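PDB 4C1R: mannosyl-6-phosphatase from Bacteroides thetaiotaomicron, which probably removes phosphate from mannose 6-phosphate groups of yeast mannan, as a magnesium-binding enzyme of the endonuclease/exonuclease/phosphatase family. Local coordinates for residues A[46-51]-A[75-80]; A[86-91]-A[122-127]; A[196-201]-A[231-236]. All blocks are in the same frame, centred on the assembly; numbering follows the deposited sequence.

Contact 1 (A[46-51]-A[75-80]); sequences ECFLHQ and KGEHSA. With MG (magnesium ion), chain E.
C47 O is gripped twice by H78. The backbone N of H78 donates to C47 O at 2.8 Å, and the ring atom H78 ND1 reaches the same C47 O at 3.0 Å. The two donors come from opposite faces of the carbonyl plane. The side chain of H78 folds back beside its own backbone N (chi1 -61°), which lets ring and peptide share one acceptor. Waters extend the link. One joins C47 N to H78 O, and another joins L49 N to G76 O. A third lies between E46 N and E77 OE1, though its bond to E46 N is weak.

E46 and E77 run side by side and point the same way. Their carboxylate planes are 23° apart, and E46 CG lies 3.4 Å from E77 OE1. E46 OE2 binds the magnesium ion at 2.1 Å, and five waters complete its shell. E46 OE1 takes one of these waters and the backbone N of N11, while N8 also bonds to E46 OE2.

Further out, E77 CG sits over one face of the F48 ring, 4.1 Å from F48 CE1. L49 CB touches H78 CE1 at the start of helix 49-58. F48 is the N-cap residue of that helix. A metal-binding glutamate just after strand 41-45 fits the active-site layout of the DNase I-like fold.

Contact 2 (A[86-91]-A[122-127]); sequences DKFDIV and FKCKDT
D89 and K125 form a salt bridge, with K125 NZ 2.8 Å from D89 OD1. The ammonium meets the syn side of this oxygen, 30° out of the carboxylate plane. The two side chains cross at about a right angle. A bend in the lysine chain (chi3 93°) carries CE across the carboxylate, and K125 NZ also makes a weak bond to T85 O. Lower down the same chain, K125 CG lies 3.3 Å from K87 O. That carbonyl accepts a nearly straight bond from K125 N at 2.7 Å.

D89 and K123 are an antiparallel hydrogen-bonded pair. D89 N donates to K123 O at 3.0 Å, and K123 N returns a bond to D89 O at 2.9 Å. F88 with C124 and I90 with F122 are the non-hydrogen-bonded pairs on either side. Strand 88-97 is the outermost strand of one of the two main sheets of the DNase I-like sandwich, and strand 116-124 is its neighbour.

F88, C124, I90 and F122 share the face turned to the other sheet. The I90 and F122 side chains lie side by side, with I90 CG1 3.8 Å from F122 CE1. F88 CB packs on F122 CD1. The sulfur C124 SG lies obliquely to the F88 ring, 5.4 Å from its centroid. Behind them, Y83 of strand 81-84 meets the F122 ring edge-to-face and also touches F88 and I90. I65 of strand 62-65 packs on I90 and F122. K123 CB, on the D89 face, meets V91 CG2 where the chain turns a corner, while K123 NZ is held by G128 and E130.

Contact 3 (A[196-201]-A[231-236]); sequences YEKCDY and FHVKRY
Y196 and Y236 form a T-shaped pair. The edge of Y196 points at the face of Y236, with the planes at 88° and the centroids 5.4 Å apart. Y196 CD2 makes the closest approach of the rings, 3.7 Å from Y236 CZ. Y196 CA lies over the same face of Y236, 4.1 Å from the ring centroid, as a CH-pi contact. The Y236 ring is therefore covered by both the backbone and the ring of one residue. With an alanine here in place of Y236, the edge of Y196 would probably lose the face it packs on, and a gap would be likely to open beneath it.

C199 packs beside this pair, against Y236 and V233. Its SG sits between backbone N and carbonyl carbon (chi1 63°) and lies 3.7 Å from Y236 CB. C199 CB meets V233 CG1 at 3.6 Å and also touches Y236 CB. Y201 and R235 cross obliquely, with Y201 CD2 3.9 Å from R235 CD. The guanidinium is turned 82° from the tyrosine ring and forms a salt bridge with E281.

Backbone bonds fix the alignment: D200 N to V233 O, Y201 N to K234 O and Y236 N to Y201 O. A classic beta bulge sets K234 and R235 together opposite E281. The chain leaves helix 195-198 and enters edge strand 201-203. This strand runs parallel to strand 232-238, whose other side pairs with strand 278-283.

The contacts follow one another along the chain, from contact 1 to contact 3. Contacts 1 and 3 are tied to the same sheet: contact 1 sits where strand 41-45 ends and strand 81-84 begins, contact 3 at the edge strand 201-203. They are on opposite sides of the chain's centre, with centres about 30 Å apart. Contact 2 closes an edge of the other main sheet. Its centre is about 24 Å from that of contact 1 and about 22 Å from that of contact 3. Strand 81-84 leads from contact 1 to contact 2. F284 touches F88 and F231, so it bridges contacts 2 and 3. Only contact 1 holds the metal; contacts 2 and 3 are strand packing away from that site.

Contact 1 (A[46-51]-A[75-80])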
loop_
_atom_site.group_PDB
_atom_site.type_symbol
_atom_site.label_atom_id
_atom_site.label_comp_id
_atom_site.label_asym_id
_atom_site.label_seq_id
_atom_site.Cartn_x
_atom_site.Cartn_y
_atom_site.Cartn_z
ATOM N N GLU A 46 -2.729 6.546 4.035
ATOM C CA GLU A 46 -2.732 7.824 4.756
ATOM C C GLU A 46 -3.209 9.073 4.019
ATOM O O GLU A 46 -3.308 10.110 4.655
ATOM C CB GLU A 46 -1.419 8.099 5.504
ATOM C CG GLU A 46 -1.112 7.065 6.584
ATOM C CD GLU A 46 -0.026 7.520 7.508
ATOM O OE1 GLU A 46 0.228 8.756 7.545
ATOM O OE2 GLU A 46 0.552 6.639 8.202
ATOM N N CYS A 47 -3.546 8.985 2.729
ATOM C CA CYS A 47 -3.915 10.194 1.992
ATOM C C CYS A 47 -5.313 10.665 2.390
ATOM O O CYS A 47 -6.259 9.853 2.396
ATOM C CB CYS A 47 -3.913 9.938 0.483
ATOM S SG CYS A 47 -2.248 9.800 -0.228
ATOM N N PHE A 48 -5.454 11.967 2.681
ATOM C CA PHE A 48 -6.771 12.612 2.657
ATOM C C PHE A 48 -7.156 12.853 1.228
ATOM O O PHE A 48 -6.310 12.790 0.358
ATOM C CB PHE A 48 -6.784 13.937 3.441
ATOM C CG PHE A 48 -6.459 13.776 4.900
ATOM C CD1 PHE A 48 -7.388 13.247 5.779
ATOM C CD2 PHE A 48 -5.211 14.146 5.395
ATOM C CE1 PHE A 48 -7.088 13.087 7.120
ATOM C CE2 PHE A 48 -4.899 13.989 6.747
ATOM C CZ PHE A 48 -5.852 13.466 7.609
ATOM N N LEU A 49 -8.447 13.082 0.966
ATOM C CA LEU A 49 -8.930 13.317 -0.392
ATOM C C LEU A 49 -8.082 14.345 -1.122
ATOM O O LEU A 49 -7.813 14.174 -2.321
ATOM C CB LEU A 49 -10.419 13.753 -0.416
ATOM C CG LEU A 49 -10.952 14.135 -1.810
ATOM C CD1 LEU A 49 -11.006 12.933 -2.757
ATOM C CD2 LEU A 49 -12.324 14.800 -1.715
ATOM N N HIS A 50 -7.674 15.423 -0.439
ATOM C CA HIS A 50 -6.989 16.506 -1.178
ATOM C C HIS A 50 -5.599 16.041 -1.634
ATOM O O HIS A 50 -5.073 16.497 -2.658
ATOM C CB HIS A 50 -6.916 17.812 -0.388
ATOM C CG HIS A 50 -5.888 17.806 0.708
ATOM N ND1 HIS A 50 -6.168 17.387 1.992
ATOM C CD2 HIS A 50 -4.579 18.154 0.705
ATOM C CE1 HIS A 50 -5.087 17.513 2.744
ATOM N NE2 HIS A 50 -4.112 17.989 1.986
ATOM N N GLN A 51 -5.039 15.082 -0.895
ATOM C CA GLN A 51 -3.749 14.490 -1.271
ATOM C C GLN A 51 -3.938 13.584 -2.481
ATOM O O GLN A 51 -3.103 13.574 -3.392
ATOM C CB GLN A 51 -3.181 13.706 -0.103
ATOM C CG GLN A 51 -2.669 14.595 1.022
ATOM C CD GLN A 51 -2.128 13.749 2.161
ATOM O OE1 GLN A 51 -2.854 13.421 3.110
ATOM N NE2 GLN A 51 -0.850 13.375 2.068
ATOM N N LYS A 75 -14.460 11.394 3.708
ATOM C CA LYS A 75 -13.841 11.843 4.955
ATOM C C LYS A 75 -12.797 10.860 5.433
ATOM O O LYS A 75 -13.056 9.656 5.516
ATOM C CB LYS A 75 -14.881 12.041 6.064
ATOM C CG LYS A 75 -15.707 13.325 5.963
ATOM C CD LYS A 75 -16.522 13.507 7.246
ATOM C CE LYS A 75 -16.591 14.957 7.725
ATOM N NZ LYS A 75 -17.972 15.530 7.659
ATOM N N GLY A 76 -11.628 11.376 5.815
ATOM C CA GLY A 76 -10.671 10.541 6.509
ATOM C C GLY A 76 -9.566 10.038 5.574
ATOM O O GLY A 76 -9.566 10.310 4.368
ATOM N N GLU A 77 -8.630 9.318 6.158
ATOM C CA GLU A 77 -7.567 8.690 5.393
ATOM C C GLU A 77 -8.099 7.615 4.444
ATOM O O GLU A 77 -9.106 6.947 4.728
ATOM C CB GLU A 77 -6.530 8.112 6.334
ATOM C CG GLU A 77 -5.699 9.196 7.010
ATOM C CD GLU A 77 -4.633 8.634 7.941
ATOM O OE1 GLU A 77 -4.251 7.432 7.834
ATOM O OE2 GLU A 77 -4.138 9.409 8.771
ATOM N N HIS A 78 -7.445 7.484 3.302
ATOM C CA HIS A 78 -7.807 6.425 2.342
ATOM C C HIS A 78 -6.742 5.328 2.261
ATOM O O HIS A 78 -5.540 5.560 2.519
ATOM C CB HIS A 78 -8.011 7.004 0.967
ATOM C CG HIS A 78 -9.111 8.028 0.864
ATOM N ND1 HIS A 78 -9.047 9.260 1.484
ATOM C CD2 HIS A 78 -10.198 8.079 0.059
ATOM C CE1 HIS A 78 -10.100 9.984 1.140
ATOM N NE2 HIS A 78 -10.794 9.305 0.247
ATOM N N SER A 79 -7.194 4.122 1.941
ATOM C CA SER A 79 -6.315 3.077 1.474
ATOM C C SER A 79 -6.405 2.994 -0.043
ATOM O O SER A 79 -6.729 1.946 -0.598
ATOM C CB SER A 79 -6.745 1.748 2.067
ATOM O OG SER A 79 -6.488 1.738 3.446
ATOM N N ALA A 80 -6.152 4.103 -0.712
ATOM C CA ALA A 80 -6.456 4.244 -2.153
ATOM C C ALA A 80 -5.511 3.405 -3.023
ATOM O O ALA A 80 -4.321 3.298 -2.717
ATOM C CB ALA A 80 -6.375 5.727 -2.561
HETATM MG MG MG E . 2.363 6.870 9.297
HETATM O O HOH W 1 -4.216 5.150 6.034
HETATM O O HOH W 2 1.698 9.014 9.714
HETATM O O HOH W 3 -4.063 6.631 0.620
HETATM O O HOH W 4 -10.379 12.584 3.218
HETATM O O HOH W 5 3.301 7.499 7.511
HETATM O O HOH W 6 4.049 7.089 10.183
HETATM O O HOH W 7 1.388 6.422 11.005
HETATM O O HOH W 8 2.832 4.784 9.064
#

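Contact 2 (A[86-91]-A[122-127])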
loop_
_atom_site.group_PDB
_atom_site.type_symbol
_atom_site.label_atom_id
_atom_site.label_comp_id
_atom_site.label_asym_id
_atom_site.label_seq_id
_atom_site.Cartn_x
_atom_site.Cartn_y
_atom_site.Cartn_z
ATOM N N ASP A 86 -4.222 2.835 -19.010
ATOM C CA ASP A 86 -3.944 2.186 -20.294
ATOM C C ASP A 86 -3.477 0.726 -20.146
ATOM O O ASP A 86 -3.392 0.005 -21.141
ATOM C CB ASP A 86 -2.982 3.015 -21.169
ATOM C CG ASP A 86 -1.532 2.954 -20.683
ATOM O OD1 ASP A 86 -1.292 2.576 -19.511
ATOM O OD2 ASP A 86 -0.616 3.299 -21.473
ATOM N N LYS A 87 -3.203 0.274 -18.917
ATOM C CA LYS A 87 -2.804 -1.124 -18.732
ATOM C C LYS A 87 -3.891 -1.995 -18.104
ATOM O O LYS A 87 -3.975 -3.180 -18.405
ATOM C CB LYS A 87 -1.497 -1.223 -17.947
ATOM C CG LYS A 87 -0.307 -0.905 -18.827
ATOM C CD LYS A 87 0.946 -0.615 -18.039
ATOM C CE LYS A 87 1.860 0.287 -18.847
ATOM N NZ LYS A 87 3.127 0.558 -18.117
ATOM N N PHE A 88 -4.728 -1.410 -17.242
ATOM C CA PHE A 88 -5.732 -2.184 -16.531
ATOM C C PHE A 88 -7.091 -1.605 -16.691
ATOM O O PHE A 88 -7.260 -0.388 -16.698
ATOM C CB PHE A 88 -5.418 -2.285 -15.041
ATOM C CG PHE A 88 -4.086 -2.933 -14.752
ATOM C CD1 PHE A 88 -3.936 -4.300 -14.864
ATOM C CD2 PHE A 88 -2.958 -2.146 -14.491
ATOM C CE1 PHE A 88 -2.715 -4.901 -14.639
ATOM C CE2 PHE A 88 -1.716 -2.733 -14.277
ATOM C CZ PHE A 88 -1.600 -4.121 -14.337
ATOM N N ASP A 89 -8.060 -2.492 -16.840
ATOM C CA ASP A 89 -9.439 -2.132 -16.580
ATOM C C ASP A 89 -9.856 -2.566 -15.155
ATOM O O ASP A 89 -9.439 -3.616 -14.670
ATOM C CB ASP A 89 -10.364 -2.825 -17.607
ATOM C CG ASP A 89 -10.182 -2.293 -19.052
ATOM O OD1 ASP A 89 -10.047 -1.051 -19.226
ATOM O OD2 ASP A 89 -10.248 -3.122 -20.013
ATOM N N ILE A 90 -10.769 -1.813 -14.545
ATOM C CA ILE A 90 -11.479 -2.282 -13.351
ATOM C C ILE A 90 -12.745 -3.001 -13.780
ATOM O O ILE A 90 -13.552 -2.450 -14.513
ATOM C CB ILE A 90 -11.905 -1.103 -12.457
ATOM C CG1 ILE A 90 -10.709 -0.260 -12.116
ATOM C CG2 ILE A 90 -12.554 -1.596 -11.162
ATOM C CD1 ILE A 90 -11.104 1.155 -11.763
ATOM N N VAL A 91 -12.876 -4.249 -13.366
ATOM C CA VAL A 91 -14.087 -5.051 -13.563
ATOM C C VAL A 91 -15.131 -4.765 -12.432
ATOM O O VAL A 91 -16.327 -4.600 -12.700
ATOM C CB VAL A 91 -13.717 -6.550 -13.588
ATOM C CG1 VAL A 91 -14.961 -7.417 -13.766
ATOM C CG2 VAL A 91 -12.722 -6.841 -14.720
ATOM N N PHE A 122 -9.148 -6.434 -11.138
ATOM C CA PHE A 122 -8.469 -5.867 -12.303
ATOM C C PHE A 122 -8.322 -6.872 -13.453
ATOM O O PHE A 122 -8.246 -8.109 -13.260
ATOM C CB PHE A 122 -7.076 -5.303 -11.919
ATOM C CG PHE A 122 -7.135 -4.063 -11.080
ATOM C CD1 PHE A 122 -7.260 -2.803 -11.682
ATOM C CD2 PHE A 122 -7.064 -4.145 -9.696
ATOM C CE1 PHE A 122 -7.343 -1.645 -10.915
ATOM C CE2 PHE A 122 -7.143 -3.003 -8.930
ATOM C CZ PHE A 122 -7.293 -1.744 -9.533
ATOM N N LYS A 123 -8.302 -6.329 -14.648
ATOM C CA LYS A 123 -8.021 -7.145 -15.821
ATOM C C LYS A 123 -6.948 -6.456 -16.674
ATOM O O LYS A 123 -7.135 -5.297 -17.082
ATOM C CB LYS A 123 -9.294 -7.306 -16.644
ATOM C CG LYS A 123 -9.270 -8.542 -17.543
ATOM C CD LYS A 123 -10.633 -8.734 -18.219
ATOM C CE LYS A 123 -10.586 -9.702 -19.399
ATOM N NZ LYS A 123 -10.096 -11.095 -19.095
ATOM N N CYS A 124 -5.894 -7.196 -16.996
ATOM C CA CYS A 124 -4.746 -6.671 -17.775
ATOM C C CYS A 124 -5.272 -6.450 -19.192
ATOM O O CYS A 124 -5.854 -7.356 -19.744
ATOM C CB CYS A 124 -3.584 -7.703 -17.777
ATOM S SG CYS A 124 -1.975 -7.135 -18.451
ATOM N N LYS A 125 -5.165 -5.233 -19.729
ATOM C CA LYS A 125 -5.837 -4.901 -20.958
ATOM C C LYS A 125 -5.173 -5.609 -22.141
ATOM O O LYS A 125 -5.853 -5.992 -23.048
ATOM C CB LYS A 125 -5.863 -3.401 -21.201
ATOM C CG LYS A 125 -6.733 -2.657 -20.221
ATOM C CD LYS A 125 -6.682 -1.193 -20.549
ATOM C CE LYS A 125 -7.818 -0.825 -21.471
ATOM N NZ LYS A 125 -8.400 0.450 -20.985
ATOM N N ASP A 126 -3.886 -5.894 -22.024
ATOM C CA ASP A 126 -3.124 -6.638 -23.017
ATOM C C ASP A 126 -3.356 -8.135 -22.986
ATOM O O ASP A 126 -3.682 -8.720 -23.994
ATOM C CB ASP A 126 -1.619 -6.408 -22.802
ATOM C CG ASP A 126 -1.210 -4.999 -23.061
ATOM O OD1 ASP A 126 -1.913 -4.324 -23.850
ATOM O OD2 ASP A 126 -0.196 -4.552 -22.467
ATOM N N THR A 127 -3.143 -8.773 -21.841
ATOM C CA THR A 127 -3.143 -10.232 -21.809
ATOM C C THR A 127 -4.470 -10.797 -21.341
ATOM O O THR A 127 -4.628 -12.012 -21.342
ATOM C CB THR A 127 -2.098 -10.777 -20.834
ATOM O OG1 THR A 127 -2.481 -10.406 -19.508
ATOM C CG2 THR A 127 -0.703 -10.194 -21.138
#

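Contact 3 (A[196-201]-A[231-236])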
loop_
_atom_site.group_PDB
_atom_site.type_symbol
_atom_site.label_atom_id
_atom_site.label_comp_id
_atom_site.label_asym_id
_atom_site.label_seq_id
_atom_site.Cartn_x
_atom_site.Cartn_y
_atom_site.Cartn_z
ATOM N N TYR A 196 9.073 -10.491 -0.236
ATOM C CA TYR A 196 10.453 -10.415 0.277
ATOM C C TYR A 196 11.091 -11.820 0.299
ATOM O O TYR A 196 12.227 -11.990 -0.165
ATOM C CB TYR A 196 10.517 -9.777 1.684
ATOM C CG TYR A 196 11.924 -9.735 2.323
ATOM C CD1 TYR A 196 12.426 -10.830 3.086
ATOM C CD2 TYR A 196 12.719 -8.605 2.210
ATOM C CE1 TYR A 196 13.694 -10.787 3.686
ATOM C CE2 TYR A 196 13.976 -8.532 2.821
ATOM C CZ TYR A 196 14.469 -9.632 3.518
ATOM O OH TYR A 196 15.724 -9.532 4.062
ATOM N N GLU A 197 10.333 -12.824 0.748
ATOM C CA GLU A 197 10.877 -14.200 0.830
ATOM C C GLU A 197 10.867 -14.907 -0.543
ATOM O O GLU A 197 11.685 -15.775 -0.808
ATOM C CB GLU A 197 10.111 -15.033 1.860
ATOM C CG GLU A 197 10.160 -14.436 3.275
ATOM C CD GLU A 197 11.568 -14.423 3.866
ATOM O OE1 GLU A 197 12.490 -15.062 3.288
ATOM O OE2 GLU A 197 11.788 -13.732 4.890
ATOM N N LYS A 198 9.951 -14.519 -1.415
ATOM C CA LYS A 198 9.610 -15.322 -2.590
ATOM C C LYS A 198 10.360 -14.866 -3.854
ATOM O O LYS A 198 10.410 -15.581 -4.841
ATOM C CB LYS A 198 8.086 -15.255 -2.777
ATOM C CG LYS A 198 7.472 -16.072 -3.906
ATOM C CD LYS A 198 5.960 -16.129 -3.722
ATOM C CE LYS A 198 5.207 -16.515 -4.992
ATOM N NZ LYS A 198 5.513 -17.907 -5.428
ATOM N N CYS A 199 10.920 -13.664 -3.825
ATOM C CA CYS A 199 11.455 -13.029 -5.008
ATOM C C CYS A 199 12.680 -13.785 -5.542
ATOM O O CYS A 199 13.422 -14.317 -4.757
ATOM C CB CYS A 199 11.821 -11.577 -4.669
ATOM S SG CYS A 199 13.115 -11.426 -3.421
ATOM N N ASP A 200 12.856 -13.859 -6.870
ATOM C CA ASP A 200 14.105 -14.332 -7.429
ATOM C C ASP A 200 15.276 -13.431 -7.063
ATOM O O ASP A 200 16.347 -13.926 -6.743
ATOM C CB ASP A 200 14.034 -14.438 -8.953
ATOM C CG ASP A 200 13.093 -15.535 -9.420
ATOM O OD1 ASP A 200 12.757 -16.437 -8.643
ATOM O OD2 ASP A 200 12.638 -15.466 -10.554
ATOM N N TYR A 201 15.109 -12.117 -7.176
ATOM C CA TYR A 201 16.191 -11.197 -6.860
ATOM C C TYR A 201 15.693 -10.202 -5.818
ATOM O O TYR A 201 14.543 -9.732 -5.896
ATOM C CB TYR A 201 16.666 -10.471 -8.133
ATOM C CG TYR A 201 17.896 -9.645 -7.896
ATOM C CD1 TYR A 201 19.168 -10.228 -7.904
ATOM C CD2 TYR A 201 17.804 -8.274 -7.697
ATOM C CE1 TYR A 201 20.317 -9.462 -7.680
ATOM C CE2 TYR A 201 18.942 -7.521 -7.445
ATOM C CZ TYR A 201 20.184 -8.123 -7.438
ATOM O OH TYR A 201 21.273 -7.361 -7.191
ATOM N N PHE A 231 1.722 -16.633 -8.200
ATOM C CA PHE A 231 2.514 -15.598 -8.893
ATOM C C PHE A 231 4.005 -15.920 -8.868
ATOM O O PHE A 231 4.536 -16.234 -7.824
ATOM C CB PHE A 231 2.359 -14.216 -8.252
ATOM C CG PHE A 231 1.113 -13.485 -8.650
ATOM C CD1 PHE A 231 0.993 -12.932 -9.898
ATOM C CD2 PHE A 231 0.086 -13.327 -7.739
ATOM C CE1 PHE A 231 -0.127 -12.185 -10.239
ATOM C CE2 PHE A 231 -1.069 -12.635 -8.067
ATOM C CZ PHE A 231 -1.186 -12.074 -9.329
ATOM N N HIS A 232 4.678 -15.739 -10.000
ATOM C CA HIS A 232 6.154 -15.675 -10.057
ATOM C C HIS A 232 6.653 -14.280 -9.661
ATOM O O HIS A 232 6.335 -13.293 -10.322
ATOM C CB HIS A 232 6.637 -16.015 -11.478
ATOM C CG HIS A 232 8.124 -16.111 -11.614
ATOM N ND1 HIS A 232 8.958 -16.394 -10.550
ATOM C CD2 HIS A 232 8.931 -15.949 -12.687
ATOM C CE1 HIS A 232 10.211 -16.402 -10.962
ATOM N NE2 HIS A 232 10.222 -16.144 -12.257
ATOM N N VAL A 233 7.403 -14.204 -8.565
ATOM C CA VAL A 233 7.928 -12.935 -8.102
ATOM C C VAL A 233 9.366 -12.814 -8.572
ATOM O O VAL A 233 10.242 -13.522 -8.108
ATOM C CB VAL A 233 7.867 -12.783 -6.561
ATOM C CG1 VAL A 233 8.568 -11.494 -6.146
ATOM C CG2 VAL A 233 6.418 -12.777 -6.079
ATOM N N LYS A 234 9.577 -11.915 -9.514
ATOM C CA LYS A 234 10.822 -11.843 -10.224
ATOM C C LYS A 234 11.809 -10.949 -9.450
ATOM O O LYS A 234 13.022 -11.208 -9.450
ATOM C CB LYS A 234 10.553 -11.344 -11.642
ATOM C CG LYS A 234 11.797 -11.013 -12.445
ATOM C CD LYS A 234 11.446 -10.126 -13.638
ATOM C CE LYS A 234 12.494 -9.044 -13.910
ATOM N NZ LYS A 234 11.818 -7.797 -14.380
ATOM N N ARG A 235 11.295 -9.937 -8.740
ATOM C CA ARG A 235 12.174 -8.963 -8.112
ATOM C C ARG A 235 11.499 -8.168 -7.007
ATOM O O ARG A 235 10.346 -7.798 -7.142
ATOM C CB ARG A 235 12.694 -8.022 -9.168
ATOM C CG ARG A 235 13.871 -7.253 -8.680
ATOM C CD ARG A 235 14.808 -6.932 -9.820
ATOM N NE ARG A 235 14.134 -6.179 -10.870
ATOM C CZ ARG A 235 14.664 -5.955 -12.067
ATOM N NH1 ARG A 235 15.906 -6.357 -12.336
ATOM N NH2 ARG A 235 13.962 -5.302 -12.980
ATOM N N TYR A 236 12.238 -7.890 -5.938
ATOM C CA TYR A 236 11.734 -7.144 -4.791
ATOM C C TYR A 236 12.759 -6.027 -4.562
ATOM O O TYR A 236 13.991 -6.271 -4.642
ATOM C CB TYR A 236 11.651 -8.081 -3.552
ATOM C CG TYR A 236 11.445 -7.356 -2.187
ATOM C CD1 TYR A 236 12.519 -6.668 -1.569
ATOM C CD2 TYR A 236 10.156 -7.235 -1.609
ATOM C CE1 TYR A 236 12.323 -5.929 -0.394
ATOM C CE2 TYR A 236 9.946 -6.563 -0.394
ATOM C CZ TYR A 236 11.028 -5.917 0.225
ATOM O OH TYR A 236 10.904 -5.249 1.442
HETATM O O HOH W 9 8.320 -16.265 -7.315
#